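Local coordinates for protein Keto/oxoacid ferredoxin oxidoreductase, gamma subunit (Geobacter sulfurreducens, PDB 3ON3) that serves as the gamma subunit of an oxidoreductase that probably oxidises 2-oxoacids with ferredoxin as electron acceptor, at residues A131-L136 with E165-A170; V146-A151 with M173-A178. One frame throughout, in Å; residues are numbered along the deposited sequence.

Interaction 1 of 2, residues A131-L136 with E165-A170; sequences ANIVAL and ELNRKA
The methyl group of Ala170 sits between Ile133 and Val134, its CB meeting Ile133 CG2 at 4.0 Å and Val134 CG2 at 3.9 Å. Both valine and isoleucine branch at CB, so each sets a methyl close to its own helix, and alanine is small enough to let the two backbones approach: the CA atoms of Val134 and Ala170 lie 4.9 Å apart. At this point the Ala170 carbonyl also receives a CA-H...O contact from Val134, with Val134 CA to Ala170 O 3.5 Å and 155° at the hydrogen. In Val134, CG1 stands anti to the backbone N (chi1 -176°), which leaves CG2 beside that nitrogen and against Ala170. Further toward the start of helix 164-181, the Asn167 side chain slants across that of Ile133 and brings Asn167 OD1 to 3.3 Å from Ile133 CG1, without a hydrogen bond. The amide of this buried asparagine is anchored by its ND2, which donates to the Phe163 carbonyl. Val155 and Ile24 cover other parts of Ile133, while Ala121 and Ile117 of helix 117-125 touch Val134. The axes of segments 131-136 and 165-170 come within 8.7 Å, their N-to-C directions 40° apart: close helix-helix packing around a small residue, among the helices accompanying the mixed sheet of this alpha/beta domain.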
ATOM      1  N   ALA B 131      14.948  -5.862  -3.888  1.00 40.45           N
ATOM      2  CA  ALA B 131      15.458  -4.815  -4.778  1.00 39.16           C
ATOM      3  C   ALA B 131      14.750  -3.497  -4.513  1.00 39.17           C
ATOM      4  O   ALA B 131      15.369  -2.439  -4.553  1.00 39.06           O
ATOM      5  CB  ALA B 131      15.332  -5.224  -6.237  1.00 36.30           C
ATOM      6  N   ASN B 132      13.457  -3.568  -4.208  1.00 36.34           N
ATOM      7  CA  ASN B 132      12.696  -2.381  -3.821  1.00 34.38           C
ATOM      8  C   ASN B 132      13.237  -1.686  -2.572  1.00 34.24           C
ATOM      9  O   ASN B 132      13.053  -0.488  -2.416  1.00 40.52           O
ATOM     10  CB  ASN B 132      11.217  -2.723  -3.622  1.00 38.37           C
ATOM     11  CG  ASN B 132      10.992  -3.762  -2.532  1.00 38.00           C
ATOM     12  OD1 ASN B 132      11.836  -4.629  -2.282  1.00 52.20           O
ATOM     13  ND2 ASN B 132       9.846  -3.675  -1.877  1.00 31.76           N
ATOM     14  N   ILE B 133      13.887  -2.445  -1.687  1.00 35.46           N
ATOM     15  CA  ILE B 133      14.469  -1.888  -0.455  1.00 33.35           C
ATOM     16  C   ILE B 133      15.764  -1.174  -0.801  1.00 30.73           C
ATOM     17  O   ILE B 133      16.015  -0.077  -0.334  1.00 30.57           O
ATOM     18  CB  ILE B 133      14.737  -2.971   0.646  1.00 40.99           C
ATOM     19  CG1 ILE B 133      13.467  -3.775   0.945  1.00 48.03           C
ATOM     20  CG2 ILE B 133      15.271  -2.335   1.943  1.00 34.14           C
ATOM     21  CD1 ILE B 133      12.218  -2.906   1.197  1.00 35.47           C
ATOM     22  N   VAL B 134      16.571  -1.805  -1.645  1.00 34.81           N
ATOM     23  CA  VAL B 134      17.719  -1.128  -2.240  1.00 32.85           C
ATOM     24  C   VAL B 134      17.349   0.223  -2.849  1.00 31.15           C
ATOM     25  O   VAL B 134      17.983   1.235  -2.562  1.00 37.51           O
ATOM     26  CB  VAL B 134      18.380  -1.967  -3.309  1.00 31.64           C
ATOM     27  CG1 VAL B 134      19.640  -1.241  -3.833  1.00 30.79           C
ATOM     28  CG2 VAL B 134      18.734  -3.333  -2.760  1.00 38.38           C
ATOM     29  N   ALA B 135      16.304   0.239  -3.669  1.00 32.48           N
ATOM     30  CA  ALA B 135      15.895   1.454  -4.369  1.00 37.13           C
ATOM     31  C   ALA B 135      15.424   2.514  -3.375  1.00 34.27           C
ATOM     32  O   ALA B 135      15.596   3.710  -3.579  1.00 38.26           O
ATOM     33  CB  ALA B 135      14.790   1.130  -5.366  1.00 46.37           C
ATOM     34  N   LEU B 136      14.820   2.048  -2.296  1.00 36.42           N
ATOM     35  CA  LEU B 136      14.272   2.919  -1.273  1.00 36.22           C
ATOM     36  C   LEU B 136      15.410   3.607  -0.520  1.00 35.67           C
ATOM     37  O   LEU B 136      15.341   4.807  -0.225  1.00 34.46           O
ATOM     38  CB  LEU B 136      13.408   2.086  -0.328  1.00 40.17           C
ATOM     39  CG  LEU B 136      12.551   2.731   0.754  1.00 45.42           C
ATOM     40  CD1 LEU B 136      13.428   3.200   1.930  1.00 40.42           C
ATOM     41  CD2 LEU B 136      11.699   3.856   0.177  1.00 43.13           C
ATOM     42  N   GLU B 165      18.207  -8.589   9.062  1.00 38.95           N
ATOM     43  CA  GLU B 165      19.577  -8.304   8.620  1.00 39.02           C
ATOM     44  C   GLU B 165      19.705  -8.001   7.121  1.00 42.31           C
ATOM     45  O   GLU B 165      20.324  -7.007   6.737  1.00 47.40           O
ATOM     46  CB  GLU B 165      20.520  -9.450   9.002  1.00 40.20           C
ATOM     47  CG  GLU B 165      20.571  -9.745  10.503  1.00 67.54           C
ATOM     48  CD  GLU B 165      19.562 -10.802  10.972  1.00 74.77           C
ATOM     49  OE1 GLU B 165      18.546 -11.059  10.279  1.00 66.60           O
ATOM     50  OE2 GLU B 165      19.796 -11.376  12.054  1.00 80.65           O
ATOM     51  N   LEU B 166      19.111  -8.846   6.279  1.00 42.60           N
ATOM     52  CA  LEU B 166      19.166  -8.662   4.819  1.00 32.29           C
ATOM     53  C   LEU B 166      18.525  -7.348   4.352  1.00 29.51           C
ATOM     54  O   LEU B 166      19.038  -6.684   3.484  1.00 38.82           O
ATOM     55  CB  LEU B 166      18.507  -9.846   4.094  1.00 47.29           C
ATOM     56  CG  LEU B 166      19.294 -11.157   4.022  1.00 56.25           C
ATOM     57  CD1 LEU B 166      20.183 -11.338   5.248  1.00 67.19           C
ATOM     58  CD2 LEU B 166      18.350 -12.339   3.874  1.00 53.91           C
ATOM     59  N   ASN B 167      17.395  -6.981   4.930  1.00 35.17           N
ATOM     60  CA  ASN B 167      16.788  -5.714   4.575  1.00 33.25           C
ATOM     61  C   ASN B 167      17.600  -4.506   5.057  1.00 31.79           C
ATOM     62  O   ASN B 167      17.731  -3.527   4.334  1.00 32.94           O
ATOM     63  CB  ASN B 167      15.330  -5.649   5.043  1.00 35.50           C
ATOM     64  CG  ASN B 167      14.417  -6.546   4.208  1.00 41.63           C
ATOM     65  OD1 ASN B 167      13.666  -6.062   3.376  1.00 48.31           O
ATOM     66  ND2 ASN B 167      14.508  -7.857   4.416  1.00 42.29           N
ATOM     67  N   ARG B 168      18.144  -4.570   6.272  1.00 31.11           N
ATOM     68  CA  ARG B 168      19.036  -3.506   6.719  1.00 34.50           C
ATOM     69  C   ARG B 168      20.185  -3.335   5.724  1.00 34.27           C
ATOM     70  O   ARG B 168      20.498  -2.228   5.322  1.00 37.36           O
ATOM     71  CB  ARG B 168      19.587  -3.783   8.128  1.00 34.73           C
ATOM     72  CG  ARG B 168      20.928  -3.096   8.415  1.00 39.88           C
ATOM     73  CD  ARG B 168      20.838  -1.571   8.527  1.00 44.67           C
ATOM     74  NE  ARG B 168      22.182  -0.980   8.526  1.00 56.20           N
ATOM     75  CZ  ARG B 168      22.481   0.277   8.859  1.00 47.71           C
ATOM     76  NH1 ARG B 168      21.539   1.122   9.248  1.00 52.38           N
ATOM     77  NH2 ARG B 168      23.736   0.692   8.798  1.00 57.34           N
ATOM     78  N   LYS B 169      20.806  -4.452   5.341  1.00 37.38           N
ATOM     79  CA  LYS B 169      21.890  -4.454   4.364  1.00 32.63           C
ATOM     80  C   LYS B 169      21.462  -3.878   3.004  1.00 38.30           C
ATOM     81  O   LYS B 169      22.182  -3.078   2.401  1.00 46.39           O
ATOM     82  CB  LYS B 169      22.460  -5.867   4.202  1.00 34.71           C
ATOM     83  CG  LYS B 169      23.729  -5.938   3.347  1.00 40.03           C
ATOM     84  CD  LYS B 169      24.276  -7.358   3.301  1.00 49.57           C
ATOM     85  CE  LYS B 169      25.543  -7.444   2.466  1.00 63.31           C
ATOM     86  NZ  LYS B 169      26.622  -6.576   3.033  1.00 75.85           N
ATOM     87  N   ALA B 170      20.290  -4.277   2.530  1.00 32.55           N
ATOM     88  CA  ALA B 170      19.773  -3.793   1.256  1.00 37.75           C
ATOM     89  C   ALA B 170      19.577  -2.285   1.310  1.00 36.63           C
ATOM     90  O   ALA B 170      19.934  -1.560   0.377  1.00 34.48           O
ATOM     91  CB  ALA B 170      18.437  -4.494   0.911  1.00 30.15           C
TER

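Interaction 2 of 2, residues V146-A151 with M173-A178; sequences VSKEAA and MGFEKA
The backbones stay well apart here, the nearest CA atoms being those of Lys148 and Phe175 at 8.8 Å, so the gap between the first turn of helix 148-157 and helix 164-181 is bridged by two long side chains. Lys148 reaches across fully extended, its CG turned opposite the backbone N (chi1 -180°) to start the chain toward the ring, and its stem crosses the phenylalanine side chain at about a right angle. The flat ring offers a broad apolar face to the methylenes: Lys148 CE lies 4.0 Å from the centroid of the Phe175 ring, only 11° off the normal, a CH-pi contact, and Lys148 CD meets Phe175 CZ at 3.9 Å. Lys148 NZ stands 4.8 Å from the Phe175 ring centroid, an off-centre cation-pi interaction, and is also hydrogen-bonded to Gln172. Lysine suits this partly exposed place because its apolar stem lies on the ring while its ammonium keeps a polar partner. Were Phe175 replaced by an alanine, the methylenes of Lys148 would probably lose their ring face, opening a gap between the helices. Ser147 is the N-cap, Ser147 OG accepting from Ala150 N at 3.0 Å, which fixes the turn that launches Lys148. Beneath this surface bridge runs helix 131-143, whose Ala141 touches Phe175 and whose Val140 touches Ala151.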
ATOM      1  N   VAL B 146      13.213  12.436   3.722  1.00 42.98           N
ATOM      2  CA  VAL B 146      13.078  11.946   5.098  1.00 28.40           C
ATOM      3  C   VAL B 146      14.462  11.648   5.658  1.00 38.46           C
ATOM      4  O   VAL B 146      15.393  11.390   4.887  1.00 30.61           O
ATOM      5  CB  VAL B 146      12.223  10.661   5.172  1.00 30.06           C
ATOM      6  CG1 VAL B 146      10.782  10.951   4.741  1.00 34.40           C
ATOM      7  CG2 VAL B 146      12.817   9.532   4.305  1.00 29.87           C
ATOM      8  N   SER B 147      14.603  11.673   6.987  1.00 33.28           N
ATOM      9  CA  SER B 147      15.881  11.319   7.603  1.00 38.06           C
ATOM     10  C   SER B 147      16.176   9.859   7.313  1.00 31.50           C
ATOM     11  O   SER B 147      15.259   9.063   7.106  1.00 32.80           O
ATOM     12  CB  SER B 147      15.866  11.567   9.121  1.00 41.31           C
ATOM     13  OG  SER B 147      14.868  10.775   9.762  1.00 41.66           O
ATOM     14  N   LYS B 148      17.457   9.516   7.293  1.00 35.88           N
ATOM     15  CA  LYS B 148      17.869   8.134   7.120  1.00 33.36           C
ATOM     16  C   LYS B 148      17.280   7.287   8.252  1.00 36.02           C
ATOM     17  O   LYS B 148      16.849   6.156   8.024  1.00 30.25           O
ATOM     18  CB  LYS B 148      19.402   8.023   7.092  1.00 30.58           C
ATOM     19  CG  LYS B 148      19.931   6.589   6.906  1.00 32.74           C
ATOM     20  CD  LYS B 148      21.450   6.481   7.189  1.00 30.93           C
ATOM     21  CE  LYS B 148      22.021   5.129   6.745  1.00 29.89           C
ATOM     22  NZ  LYS B 148      23.395   4.844   7.324  1.00 34.35           N
ATOM     23  N   GLU B 149      17.242   7.850   9.462  1.00 33.79           N
ATOM     24  CA  GLU B 149      16.668   7.140  10.601  1.00 36.66           C
ATOM     25  C   GLU B 149      15.180   6.815  10.405  1.00 38.22           C
ATOM     26  O   GLU B 149      14.757   5.685  10.670  1.00 40.80           O
ATOM     27  CB  GLU B 149      16.906   7.883  11.938  1.00 31.07           C
ATOM     28  CG  GLU B 149      16.187   7.236  13.135  1.00 32.11           C
ATOM     29  CD  GLU B 149      16.350   7.969  14.481  1.00 44.47           C
ATOM     30  OE1 GLU B 149      16.946   9.064  14.542  1.00 42.35           O
ATOM     31  OE2 GLU B 149      15.865   7.429  15.499  1.00 56.52           O
ATOM     32  N   ALA B 150      14.404   7.800   9.947  1.00 32.22           N
ATOM     33  CA  ALA B 150      12.970   7.627   9.686  1.00 31.53           C
ATOM     34  C   ALA B 150      12.734   6.486   8.711  1.00 35.72           C
ATOM     35  O   ALA B 150      11.896   5.608   8.932  1.00 32.68           O
ATOM     36  CB  ALA B 150      12.361   8.917   9.125  1.00 29.08           C
ATOM     37  N   ALA B 151      13.481   6.512   7.618  1.00 34.58           N
ATOM     38  CA  ALA B 151      13.329   5.518   6.568  1.00 28.87           C
ATOM     39  C   ALA B 151      13.752   4.141   7.043  1.00 31.70           C
ATOM     40  O   ALA B 151      13.103   3.132   6.724  1.00 33.09           O
ATOM     41  CB  ALA B 151      14.124   5.932   5.298  1.00 30.11           C
HETATM   42  N   MSE B 173      23.010  -0.437   1.507  1.00 37.92           N
HETATM   43  CA  MSE B 173      23.684  -0.506   0.220  1.00 36.57           C
HETATM   44  C   MSE B 173      23.046   0.349  -0.863  1.00 37.60           C
HETATM   45  O   MSE B 173      23.757   0.965  -1.668  1.00 28.73           O
HETATM   46  CB  MSE B 173      23.799  -1.946  -0.257  1.00 40.54           C
HETATM   47  CG  MSE B 173      24.648  -2.815   0.654  1.00 51.98           C
HETATM   48 SE   MSE B 173      25.337  -4.391  -0.273  1.00 81.46          SE
HETATM   49  CE  MSE B 173      26.612  -3.492  -1.452  1.00 73.76           C
ATOM     50  N   GLY B 174      21.716   0.362  -0.917  1.00 34.07           N
ATOM     51  CA  GLY B 174      21.032   1.254  -1.834  1.00 30.31           C
ATOM     52  C   GLY B 174      21.496   2.685  -1.556  1.00 38.01           C
ATOM     53  O   GLY B 174      21.861   3.460  -2.462  1.00 35.15           O
ATOM     54  N   PHE B 175      21.468   3.022  -0.274  1.00 32.15           N
ATOM     55  CA  PHE B 175      21.865   4.321   0.240  1.00 38.83           C
ATOM     56  C   PHE B 175      23.283   4.670  -0.185  1.00 40.50           C
ATOM     57  O   PHE B 175      23.523   5.736  -0.744  1.00 38.78           O
ATOM     58  CB  PHE B 175      21.775   4.294   1.768  1.00 36.30           C
ATOM     59  CG  PHE B 175      21.976   5.624   2.426  1.00 36.35           C
ATOM     60  CD1 PHE B 175      20.901   6.488   2.609  1.00 36.68           C
ATOM     61  CD2 PHE B 175      23.222   5.982   2.925  1.00 35.04           C
ATOM     62  CE1 PHE B 175      21.068   7.697   3.251  1.00 34.00           C
ATOM     63  CE2 PHE B 175      23.400   7.197   3.583  1.00 38.94           C
ATOM     64  CZ  PHE B 175      22.324   8.054   3.747  1.00 34.95           C
ATOM     65  N   GLU B 176      24.217   3.760   0.065  1.00 41.90           N
ATOM     66  CA  GLU B 176      25.624   4.012  -0.229  1.00 39.49           C
ATOM     67  C   GLU B 176      25.862   4.197  -1.732  1.00 42.78           C
ATOM     68  O   GLU B 176      26.495   5.169  -2.146  1.00 32.96           O
ATOM     69  CB  GLU B 176      26.497   2.859   0.249  1.00 33.71           C
ATOM     70  CG  GLU B 176      26.488   2.595   1.728  1.00 49.02           C
ATOM     71  CD  GLU B 176      27.240   1.340   2.075  1.00 46.77           C
ATOM     72  OE1 GLU B 176      27.456   0.506   1.170  1.00 45.96           O
ATOM     73  OE2 GLU B 176      27.607   1.180   3.251  1.00 57.44           O
ATOM     74  N   LYS B 177      25.375   3.248  -2.528  1.00 41.82           N
ATOM     75  CA  LYS B 177      25.641   3.226  -3.971  1.00 43.60           C
ATOM     76  C   LYS B 177      25.030   4.410  -4.717  1.00 41.04           C
ATOM     77  O   LYS B 177      25.648   4.945  -5.628  1.00 41.46           O
ATOM     78  CB  LYS B 177      25.177   1.919  -4.610  1.00 40.59           C
ATOM     79  CG  LYS B 177      25.949   0.687  -4.182  1.00 41.98           C
ATOM     80  CD  LYS B 177      25.631  -0.463  -5.121  1.00 43.65           C
ATOM     81  CE  LYS B 177      26.316  -1.743  -4.717  1.00 50.13           C
ATOM     82  NZ  LYS B 177      26.335  -2.701  -5.863  1.00 54.74           N
ATOM     83  N   ALA B 178      23.827   4.823  -4.336  1.00 35.16           N
ATOM     84  CA  ALA B 178      23.251   6.027  -4.927  1.00 35.95           C
ATOM     85  C   ALA B 178      24.150   7.254  -4.721  1.00 38.69           C
ATOM     86  O   ALA B 178      24.333   8.057  -5.634  1.00 40.71           O
ATOM     87  CB  ALA B 178      21.880   6.297  -4.368  1.00 31.93           C
TER

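Following the chain from the N terminus, the strands of the mixed sheet, with the helices threaded among them, come first, then helix 117-125, and then helix 131-143 supplies the opening segment of interaction 1. Helix 148-157 comes next and begins interaction 2, before helix 164-181 closes both: 165-170 returns to 131-136 across 28 intervening residues, and 173-178 returns to 146-151 across 21. The segments alternate, so the two loops cross instead of nesting. Helix 164-181 is thereby tied to two successive helices, through buried side chains in its earlier part and through partly exposed ones further along. The contacts adjoin, their centres about 10 Å apart, and Val134 CG1 packs 3.5 Å from Gly174 CA.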